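Local atomic coordinates of flagellar hook-associated protein 2 (Bdellovibrio bacteriovorus, PDB entry 6KTY), a protein that probably caps the tip of the growing flagellar filament, where it helps incoming flagellin subunits polymerise and keeps them from leaking away. Residues Phe11-Gln22 against Pro174-Ser182; Tyr33-Ala41 against Gln151-Glu161. All blocks are in the same frame, centred on the assembly; numbering follows the deposited sequence.

Contact 1. Residues Phe11-Gln22 against Pro174-Ser182; sequences FLSGDPNIVDGQ and PGVTLDFKS
The F11 ring takes V176 CG1 over one face, 4.2 Å from the ring centroid and 15° off the normal, a CH-pi contact; D20 OD1 lies in plane at its edge, and L178 CD2 comes in obliquely, 3.8 Å from F11 CZ. The F180 ring is met at its edge by V19 CG1. F180 belongs to an antiparallel pairing of strands 19-21 and 178-180, axes 4.6 Å apart and running at 150°, against which the F11 ring packs from outside; strand 168-169 lies beyond, completing a three-stranded sheet. D20 and D179 form its hydrogen-bonded pair: D20 N reaches D179 O nearly straight (171°), and D179 N returns to D20 O. Q22 and T177 exchange a further pair of backbone bonds. V19, L178 and F180 share the apolar face, which meets V37 of strand 32-39 through V19 and F180. The other face bears D20 and D179. From the loop that follows, K181, bent at chi2, reaches between them, bringing CE to 3.8 Å from D20 CB while NZ makes a salt bridge to D179 OD2; D179 OD1 has a second charged partner, R190 of a second subunit. G21, the non-hydrogen-bonded partner of L178, sits close against the facing chain, its CA 3.0 Å from T177 O. Ahead of the strand, S13 and D15 form an ST turn and an Asx turn. At the far end I18 O receives K181 N from above its carbonyl plane, plus a weak bond from S182 N. S182 OG donates to N17 O at 2.7 Å, in the carbonyl plane and on a lone pair.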
loop_
_atom_site.group_PDB
_atom_site.type_symbol
_atom_site.label_atom_id
_atom_site.label_comp_id
_atom_site.label_asym_id
_atom_site.label_seq_id
_atom_site.Cartn_x
_atom_site.Cartn_y
_atom_site.Cartn_z
ATOM N N PHE A 11 -11.658 21.160 -4.882
ATOM C CA PHE A 11 -10.639 20.094 -5.159
ATOM C C PHE A 11 -10.720 18.927 -4.178
ATOM O O PHE A 11 -10.585 19.125 -2.964
ATOM C CB PHE A 11 -9.213 20.664 -5.116
ATOM C CG PHE A 11 -8.122 19.601 -5.209
ATOM C CD1 PHE A 11 -7.764 19.068 -6.446
ATOM C CD2 PHE A 11 -7.496 19.113 -4.067
ATOM C CE1 PHE A 11 -6.786 18.073 -6.545
ATOM C CE2 PHE A 11 -6.520 18.120 -4.147
ATOM C CZ PHE A 11 -6.156 17.603 -5.393
ATOM N N LEU A 12 -10.848 17.710 -4.713
ATOM C CA LEU A 12 -10.772 16.482 -3.887
ATOM C C LEU A 12 -9.735 15.488 -4.413
ATOM O O LEU A 12 -9.655 15.248 -5.618
ATOM C CB LEU A 12 -12.138 15.805 -3.826
ATOM C CG LEU A 12 -13.238 16.603 -3.124
ATOM C CD1 LEU A 12 -14.630 16.035 -3.435
ATOM C CD2 LEU A 12 -12.964 16.638 -1.617
ATOM N N SER A 13 -8.921 14.960 -3.500
ATOM C CA SER A 13 -8.002 13.872 -3.814
ATOM C C SER A 13 -8.621 12.558 -3.355
ATOM O O SER A 13 -9.189 12.495 -2.264
ATOM C CB SER A 13 -6.655 14.091 -3.112
ATOM O OG SER A 13 -5.811 12.949 -3.245
ATOM N N GLY A 14 -8.537 11.524 -4.204
ATOM C CA GLY A 14 -8.936 10.177 -3.826
ATOM C C GLY A 14 -8.156 9.661 -2.615
ATOM O O GLY A 14 -8.662 8.837 -1.872
ATOM N N ASP A 15 -6.925 10.135 -2.430
ATOM C CA ASP A 15 -6.155 9.815 -1.219
ATOM C C ASP A 15 -5.285 10.971 -0.775
ATOM O O ASP A 15 -4.165 11.139 -1.265
ATOM C CB ASP A 15 -5.302 8.561 -1.405
ATOM C CG ASP A 15 -4.803 7.999 -0.072
ATOM O OD1 ASP A 15 -4.670 8.781 0.909
ATOM O OD2 ASP A 15 -4.584 6.769 -0.009
ATOM N N PRO A 16 -5.783 11.754 0.195
ATOM C CA PRO A 16 -5.021 12.919 0.683
ATOM C C PRO A 16 -3.693 12.559 1.340
ATOM O O PRO A 16 -2.846 13.431 1.505
ATOM C CB PRO A 16 -5.970 13.577 1.712
ATOM C CG PRO A 16 -7.313 12.991 1.477
ATOM C CD PRO A 16 -7.109 11.638 0.835
ATOM N N ASN A 17 -3.500 11.291 1.708
ATOM C CA ASN A 17 -2.241 10.852 2.325
ATOM C C ASN A 17 -1.215 10.398 1.282
ATOM O O ASN A 17 -0.125 9.926 1.631
ATOM C CB ASN A 17 -2.513 9.721 3.304
ATOM C CG ASN A 17 -3.416 10.163 4.460
ATOM O OD1 ASN A 17 -4.447 9.571 4.691
ATOM N ND2 ASN A 17 -3.032 11.219 5.149
ATOM N N ILE A 18 -1.570 10.534 0.009
ATOM C CA ILE A 18 -0.595 10.381 -1.078
ATOM C C ILE A 18 -0.404 11.698 -1.802
ATOM O O ILE A 18 0.739 12.168 -1.981
ATOM C CB ILE A 18 -0.941 9.223 -2.070
ATOM C CG1 ILE A 18 -0.940 7.887 -1.326
ATOM C CG2 ILE A 18 0.091 9.197 -3.236
ATOM C CD1 ILE A 18 -1.393 6.664 -2.162
ATOM N N VAL A 19 -1.511 12.314 -2.215
ATOM C CA VAL A 19 -1.455 13.617 -2.852
ATOM C C VAL A 19 -2.603 14.456 -2.314
ATOM O O VAL A 19 -3.725 13.982 -2.268
ATOM C CB VAL A 19 -1.598 13.502 -4.381
ATOM C CG1 VAL A 19 -1.447 14.898 -4.997
ATOM C CG2 VAL A 19 -0.561 12.571 -4.957
ATOM N N ASP A 20 -2.329 15.683 -1.875
ATOM C CA ASP A 20 -3.405 16.601 -1.519
ATOM C C ASP A 20 -3.107 17.923 -2.210
ATOM O O ASP A 20 -2.104 18.045 -2.938
ATOM C CB ASP A 20 -3.513 16.798 0.006
ATOM C CG ASP A 20 -4.925 17.161 0.460
ATOM O OD1 ASP A 20 -5.792 17.470 -0.379
ATOM O OD2 ASP A 20 -5.180 17.139 1.667
ATOM N N GLY A 21 -3.988 18.899 -2.015
ATOM C CA GLY A 21 -3.834 20.176 -2.674
ATOM C C GLY A 21 -4.908 21.171 -2.316
ATOM O O GLY A 21 -5.823 20.864 -1.552
ATOM N N GLN A 22 -4.778 22.380 -2.869
ATOM C CA GLN A 22 -5.716 23.484 -2.624
ATOM C C GLN A 22 -5.868 24.384 -3.858
ATOM O O GLN A 22 -4.920 24.508 -4.645
ATOM C CB GLN A 22 -5.243 24.299 -1.425
ATOM C CG GLN A 22 -3.751 24.536 -1.393
ATOM C CD GLN A 22 -3.281 25.057 -0.061
ATOM O OE1 GLN A 22 -2.192 24.703 0.409
ATOM N NE2 GLN A 22 -4.098 25.901 0.568
ATOM N N PRO A 174 -4.221 22.107 -13.364
ATOM C CA PRO A 174 -4.210 23.560 -13.532
ATOM C C PRO A 174 -5.144 24.253 -12.548
ATOM O O PRO A 174 -6.319 23.875 -12.443
ATOM C CB PRO A 174 -4.702 23.754 -14.979
ATOM C CG PRO A 174 -4.310 22.500 -15.671
ATOM C CD PRO A 174 -4.522 21.416 -14.637
ATOM N N GLY A 175 -4.621 25.242 -11.826
ATOM C CA GLY A 175 -5.420 25.998 -10.860
ATOM C C GLY A 175 -5.309 25.464 -9.442
ATOM O O GLY A 175 -5.924 26.011 -8.517
ATOM N N VAL A 176 -4.524 24.401 -9.259
ATOM C CA VAL A 176 -4.323 23.824 -7.949
ATOM C C VAL A 176 -2.836 23.659 -7.647
ATOM O O VAL A 176 -2.032 23.332 -8.538
ATOM C CB VAL A 176 -5.064 22.465 -7.858
ATOM C CG1 VAL A 176 -4.503 21.575 -6.739
ATOM C CG2 VAL A 176 -6.560 22.707 -7.672
ATOM N N THR A 177 -2.484 23.880 -6.385
ATOM C CA THR A 177 -1.173 23.534 -5.875
ATOM C C THR A 177 -1.269 22.173 -5.192
ATOM O O THR A 177 -1.957 22.030 -4.186
ATOM C CB THR A 177 -0.639 24.611 -4.916
ATOM O OG1 THR A 177 -0.448 25.814 -5.660
ATOM C CG2 THR A 177 0.685 24.210 -4.306
ATOM N N LEU A 178 -0.596 21.186 -5.795
ATOM C CA LEU A 178 -0.505 19.823 -5.286
ATOM C C LEU A 178 0.724 19.699 -4.377
ATOM O O LEU A 178 1.767 20.254 -4.696
ATOM C CB LEU A 178 -0.330 18.826 -6.449
ATOM C CG LEU A 178 -1.444 18.660 -7.491
ATOM C CD1 LEU A 178 -1.080 17.550 -8.488
ATOM C CD2 LEU A 178 -2.749 18.324 -6.808
ATOM N N ASP A 179 0.565 19.019 -3.240
ATOM C CA ASP A 179 1.668 18.607 -2.386
ATOM C C ASP A 179 1.681 17.086 -2.298
ATOM O O ASP A 179 0.678 16.472 -1.897
ATOM C CB ASP A 179 1.510 19.222 -0.985
ATOM C CG ASP A 179 2.789 19.129 -0.156
ATOM O OD1 ASP A 179 3.866 19.617 -0.627
ATOM O OD2 ASP A 179 2.731 18.583 0.982
ATOM N N PHE A 180 2.804 16.466 -2.681
ATOM C CA PHE A 180 2.922 15.019 -2.565
ATOM C C PHE A 180 3.218 14.654 -1.107
ATOM O O PHE A 180 4.241 15.097 -0.541
ATOM C CB PHE A 180 4.007 14.473 -3.516
ATOM C CG PHE A 180 3.926 15.051 -4.889
ATOM C CD1 PHE A 180 2.697 15.199 -5.519
ATOM C CD2 PHE A 180 5.064 15.470 -5.555
ATOM C CE1 PHE A 180 2.605 15.755 -6.792
ATOM C CE2 PHE A 180 4.977 16.036 -6.812
ATOM C CZ PHE A 180 3.738 16.193 -7.425
ATOM N N LYS A 181 2.344 13.854 -0.502
ATOM C CA LYS A 181 2.509 13.469 0.923
ATOM C C LYS A 181 3.302 12.170 1.137
ATOM O O LYS A 181 3.867 11.944 2.211
ATOM C CB LYS A 181 1.163 13.310 1.562
ATOM C CG LYS A 181 0.195 14.443 1.384
ATOM C CD LYS A 181 0.700 15.672 2.038
ATOM C CE LYS A 181 -0.392 16.688 2.190
ATOM N NZ LYS A 181 0.146 17.949 2.757
ATOM N N SER A 182 3.295 11.289 0.149
ATOM C CA SER A 182 4.025 10.024 0.214
ATOM C C SER A 182 4.238 9.475 -1.165
ATOM O O SER A 182 3.515 9.831 -2.072
ATOM C CB SER A 182 3.253 8.993 1.088
ATOM O OG SER A 182 1.974 8.673 0.554
#

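Contact 2. Residues Tyr33-Ala41 against Gln151-Glu161; sequences YAIEVVQLA and QNAKVKVDGFE
K154 O is gripped by two successive amides of the facing strand: V38 N at 2.8 Å, tilted from the carbonyl plane, and Q39 N at 3.1 Å, in that plane and on a lone pair. Two residues facing one define a classic beta bulge, and the register between strands 32-39 and 153-157 shifts by one here. Before it the antiparallel ladder is regular: E36 N meets K156 O at 3.0 Å, K156 N meets E36 O at 2.8 Å. I35 and V157 lie side by side, CD1 to CG2, on the apolar face with V37 and V155. On the opposite face the extended E36 and K156 chains run alongside each other; E36 OE1 touches K156 CD, but K156 NZ stays 4.4 Å away, beyond a salt bridge, and E36 OE2 accepts from G186 N. Past the bulge, Q39 CG stands anti to the backbone N (chi1 170°), and the extended chain carries NE2 to N152 O, nearly along the C=O axis, with a weak second bond to Q151 OE1. The side-chain amide planes of Q39 and Q151 are 85° apart. A type I' turn from V157 to F160 joins strand 153-157 to the next as a hairpin, and a water accepts from G159 N and probably donates to A34 O. The pairing is thus held mainly by backbone bonds, the Q39 amide extending the polar grip beyond the ladder.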
loop_
_atom_site.group_PDB
_atom_site.type_symbol
_atom_site.label_atom_id
_atom_site.label_comp_id
_atom_site.label_asym_id
_atom_site.label_seq_id
_atom_site.Cartn_x
_atom_site.Cartn_y
_atom_site.Cartn_z
ATOM N N TYR A 33 -8.407 13.817 -13.066
ATOM C CA TYR A 33 -6.953 13.844 -13.117
ATOM C C TYR A 33 -6.390 12.564 -12.489
ATOM O O TYR A 33 -6.813 12.160 -11.419
ATOM C CB TYR A 33 -6.447 15.104 -12.405
ATOM C CG TYR A 33 -6.843 16.395 -13.125
ATOM C CD1 TYR A 33 -6.148 16.806 -14.247
ATOM C CD2 TYR A 33 -7.911 17.194 -12.683
ATOM C CE1 TYR A 33 -6.492 17.967 -14.929
ATOM C CE2 TYR A 33 -8.271 18.377 -13.375
ATOM C CZ TYR A 33 -7.541 18.748 -14.495
ATOM O OH TYR A 33 -7.800 19.893 -15.209
ATOM N N ALA A 34 -5.485 11.902 -13.198
ATOM C CA ALA A 34 -4.936 10.625 -12.740
ATOM C C ALA A 34 -3.468 10.840 -12.417
ATOM O O ALA A 34 -2.669 11.095 -13.332
ATOM C CB ALA A 34 -5.087 9.586 -13.801
ATOM N N ILE A 35 -3.125 10.749 -11.125
ATOM C CA ILE A 35 -1.762 11.017 -10.658
ATOM C C ILE A 35 -1.281 9.886 -9.794
ATOM O O ILE A 35 -1.987 9.459 -8.870
ATOM C CB ILE A 35 -1.659 12.314 -9.816
ATOM C CG1 ILE A 35 -2.087 13.527 -10.619
ATOM C CG2 ILE A 35 -0.218 12.564 -9.369
ATOM C CD1 ILE A 35 -1.354 13.700 -11.943
ATOM N N GLU A 36 -0.074 9.432 -10.115
ATOM C CA GLU A 36 0.666 8.448 -9.373
ATOM C C GLU A 36 1.991 9.044 -8.876
ATOM O O GLU A 36 2.809 9.507 -9.686
ATOM C CB GLU A 36 0.996 7.287 -10.300
ATOM C CG GLU A 36 1.592 6.112 -9.579
ATOM C CD GLU A 36 1.895 4.951 -10.491
ATOM O OE1 GLU A 36 1.220 4.819 -11.520
ATOM O OE2 GLU A 36 2.780 4.134 -10.155
ATOM N N VAL A 37 2.220 9.016 -7.569
ATOM C CA VAL A 37 3.527 9.437 -7.041
ATOM C C VAL A 37 4.454 8.220 -6.987
ATOM O O VAL A 37 4.293 7.342 -6.117
ATOM C CB VAL A 37 3.410 10.052 -5.665
ATOM C CG1 VAL A 37 4.815 10.602 -5.239
ATOM C CG2 VAL A 37 2.345 11.098 -5.658
ATOM N N VAL A 38 5.383 8.135 -7.943
ATOM C CA VAL A 38 6.292 6.994 -8.049
ATOM C C VAL A 38 7.426 7.136 -7.014
ATOM O O VAL A 38 7.703 6.211 -6.289
ATOM C CB VAL A 38 6.840 6.800 -9.490
ATOM C CG1 VAL A 38 7.786 5.622 -9.549
ATOM C CG2 VAL A 38 5.648 6.535 -10.466
ATOM N N GLN A 39 8.024 8.313 -6.921
ATOM C CA GLN A 39 9.110 8.546 -5.961
ATOM C C GLN A 39 9.035 9.989 -5.520
ATOM O O GLN A 39 8.781 10.872 -6.358
ATOM C CB GLN A 39 10.404 8.257 -6.719
ATOM C CG GLN A 39 11.681 8.632 -6.064
ATOM C CD GLN A 39 12.822 8.460 -7.053
ATOM O OE1 GLN A 39 13.204 7.337 -7.366
ATOM N NE2 GLN A 39 13.360 9.581 -7.559
ATOM N N LEU A 40 9.236 10.255 -4.235
ATOM C CA LEU A 40 9.322 11.628 -3.795
ATOM C C LEU A 40 10.628 12.234 -4.317
ATOM O O LEU A 40 11.590 11.527 -4.598
ATOM C CB LEU A 40 9.280 11.729 -2.276
ATOM C CG LEU A 40 7.977 11.295 -1.608
ATOM C CD1 LEU A 40 8.211 11.316 -0.104
ATOM C CD2 LEU A 40 6.764 12.183 -1.958
ATOM N N ALA A 41 10.655 13.546 -4.456
ATOM C CA ALA A 41 11.930 14.230 -4.684
ATOM C C ALA A 41 12.856 14.014 -3.461
ATOM O O ALA A 41 12.372 13.979 -2.340
ATOM C CB ALA A 41 11.689 15.703 -4.928
ATOM N N GLN A 151 17.590 13.999 -5.964
ATOM C CA GLN A 151 16.790 13.483 -7.078
ATOM C C GLN A 151 15.468 14.200 -7.249
ATOM O O GLN A 151 14.859 14.705 -6.296
ATOM C CB GLN A 151 16.448 12.014 -6.896
ATOM C CG GLN A 151 17.617 11.023 -6.814
ATOM C CD GLN A 151 17.100 9.596 -6.882
ATOM O OE1 GLN A 151 16.332 9.259 -7.794
ATOM N NE2 GLN A 151 17.486 8.757 -5.922
ATOM N N ASN A 152 15.011 14.196 -8.500
ATOM C CA ASN A 152 13.694 14.648 -8.838
ATOM C C ASN A 152 12.632 13.663 -8.305
ATOM O O ASN A 152 12.877 12.455 -8.165
ATOM C CB ASN A 152 13.565 14.777 -10.384
ATOM C CG ASN A 152 14.473 15.835 -10.977
ATOM O OD1 ASN A 152 14.861 16.809 -10.309
ATOM N ND2 ASN A 152 14.800 15.664 -12.254
ATOM N N ALA A 153 11.447 14.202 -8.010
ATOM C CA ALA A 153 10.236 13.394 -7.923
ATOM C C ALA A 153 9.926 12.766 -9.268
ATOM O O ALA A 153 10.241 13.314 -10.349
ATOM C CB ALA A 153 9.065 14.202 -7.461
ATOM N N LYS A 154 9.334 11.582 -9.207
ATOM C CA LYS A 154 8.833 10.926 -10.396
ATOM C C LYS A 154 7.355 10.755 -10.166
ATOM O O LYS A 154 6.944 10.175 -9.150
ATOM C CB LYS A 154 9.497 9.571 -10.624
ATOM C CG LYS A 154 10.988 9.645 -10.964
ATOM C CD LYS A 154 11.598 8.267 -11.042
ATOM C CE LYS A 154 13.053 8.308 -11.495
ATOM N NZ LYS A 154 13.627 6.905 -11.415
ATOM N N VAL A 155 6.560 11.308 -11.071
ATOM C CA VAL A 155 5.135 11.172 -11.018
ATOM C C VAL A 155 4.572 10.817 -12.370
ATOM O O VAL A 155 5.107 11.214 -13.396
ATOM C CB VAL A 155 4.482 12.455 -10.516
ATOM C CG1 VAL A 155 5.161 12.858 -9.185
ATOM C CG2 VAL A 155 4.601 13.554 -11.542
ATOM N N LYS A 156 3.466 10.110 -12.376
ATOM C CA LYS A 156 2.787 9.841 -13.615
ATOM C C LYS A 156 1.507 10.651 -13.708
ATOM O O LYS A 156 0.685 10.648 -12.786
ATOM C CB LYS A 156 2.481 8.361 -13.765
ATOM C CG LYS A 156 3.731 7.459 -13.834
ATOM C CD LYS A 156 3.323 5.993 -14.088
ATOM C CE LYS A 156 4.580 5.124 -14.361
ATOM N NZ LYS A 156 4.306 3.670 -14.469
ATOM N N VAL A 157 1.337 11.310 -14.847
ATOM C CA VAL A 157 0.127 12.054 -15.123
ATOM C C VAL A 157 -0.511 11.386 -16.344
ATOM O O VAL A 157 0.132 11.213 -17.384
ATOM C CB VAL A 157 0.401 13.557 -15.300
ATOM C CG1 VAL A 157 1.406 13.818 -16.416
ATOM C CG2 VAL A 157 -0.908 14.317 -15.507
ATOM N N ASP A 158 -1.758 10.954 -16.168
ATOM C CA ASP A 158 -2.458 10.104 -17.144
ATOM C C ASP A 158 -1.549 8.983 -17.700
ATOM O O ASP A 158 -1.563 8.690 -18.895
ATOM C CB ASP A 158 -3.013 10.966 -18.274
ATOM C CG ASP A 158 -4.169 11.884 -17.819
ATOM O OD1 ASP A 158 -4.821 11.619 -16.770
ATOM O OD2 ASP A 158 -4.432 12.866 -18.537
ATOM N N GLY A 159 -0.751 8.392 -16.816
ATOM C CA GLY A 159 0.130 7.282 -17.163
ATOM C C GLY A 159 1.503 7.624 -17.680
ATOM O O GLY A 159 2.275 6.706 -17.934
ATOM N N PHE A 160 1.823 8.919 -17.865
ATOM C CA PHE A 160 3.136 9.325 -18.345
ATOM C C PHE A 160 4.010 9.764 -17.192
ATOM O O PHE A 160 3.639 10.683 -16.446
ATOM C CB PHE A 160 3.046 10.486 -19.321
ATOM C CG PHE A 160 2.269 10.185 -20.543
ATOM C CD1 PHE A 160 2.829 9.441 -21.579
ATOM C CD2 PHE A 160 0.987 10.641 -20.677
ATOM C CE1 PHE A 160 2.118 9.155 -22.709
ATOM C CE2 PHE A 160 0.270 10.371 -21.849
ATOM C CZ PHE A 160 0.852 9.632 -22.862
ATOM N N GLU A 161 5.195 9.153 -17.075
ATOM C CA GLU A 161 6.105 9.477 -15.982
ATOM C C GLU A 161 6.899 10.735 -16.347
ATOM O O GLU A 161 7.519 10.781 -17.380
ATOM C CB GLU A 161 7.067 8.304 -15.664
ATOM C CG GLU A 161 8.024 8.648 -14.548
ATOM C CD GLU A 161 8.887 7.489 -14.111
ATOM O OE1 GLU A 161 10.111 7.583 -14.309
ATOM O OE2 GLU A 161 8.333 6.498 -13.591
HETATM O O HOH W 1 -1.093 8.619 -13.976
#

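This chain is an internal piece of the cap protein. From its N terminus it passes through 11-22, then strand 32-39, and leaves this beta part for a second one, holding helix 84-94, before returning at 151-161. Contact 2 closes that excursion, leaving 109 residues between its segments. Only later does 174-182 come back to 11-22, so contact 1 encloses contact 2 in sequence without crossing it. Both join N-terminal to C-terminal family sequence. Their centres are 12 Å apart and they meet directly, V19 CG2 lying 3.3 Å from V37 CG2. The three-stranded sheet of contact 1 thereby packs on the five-stranded sheet of contact 2, which strand 12-13 joins through strand 189-192.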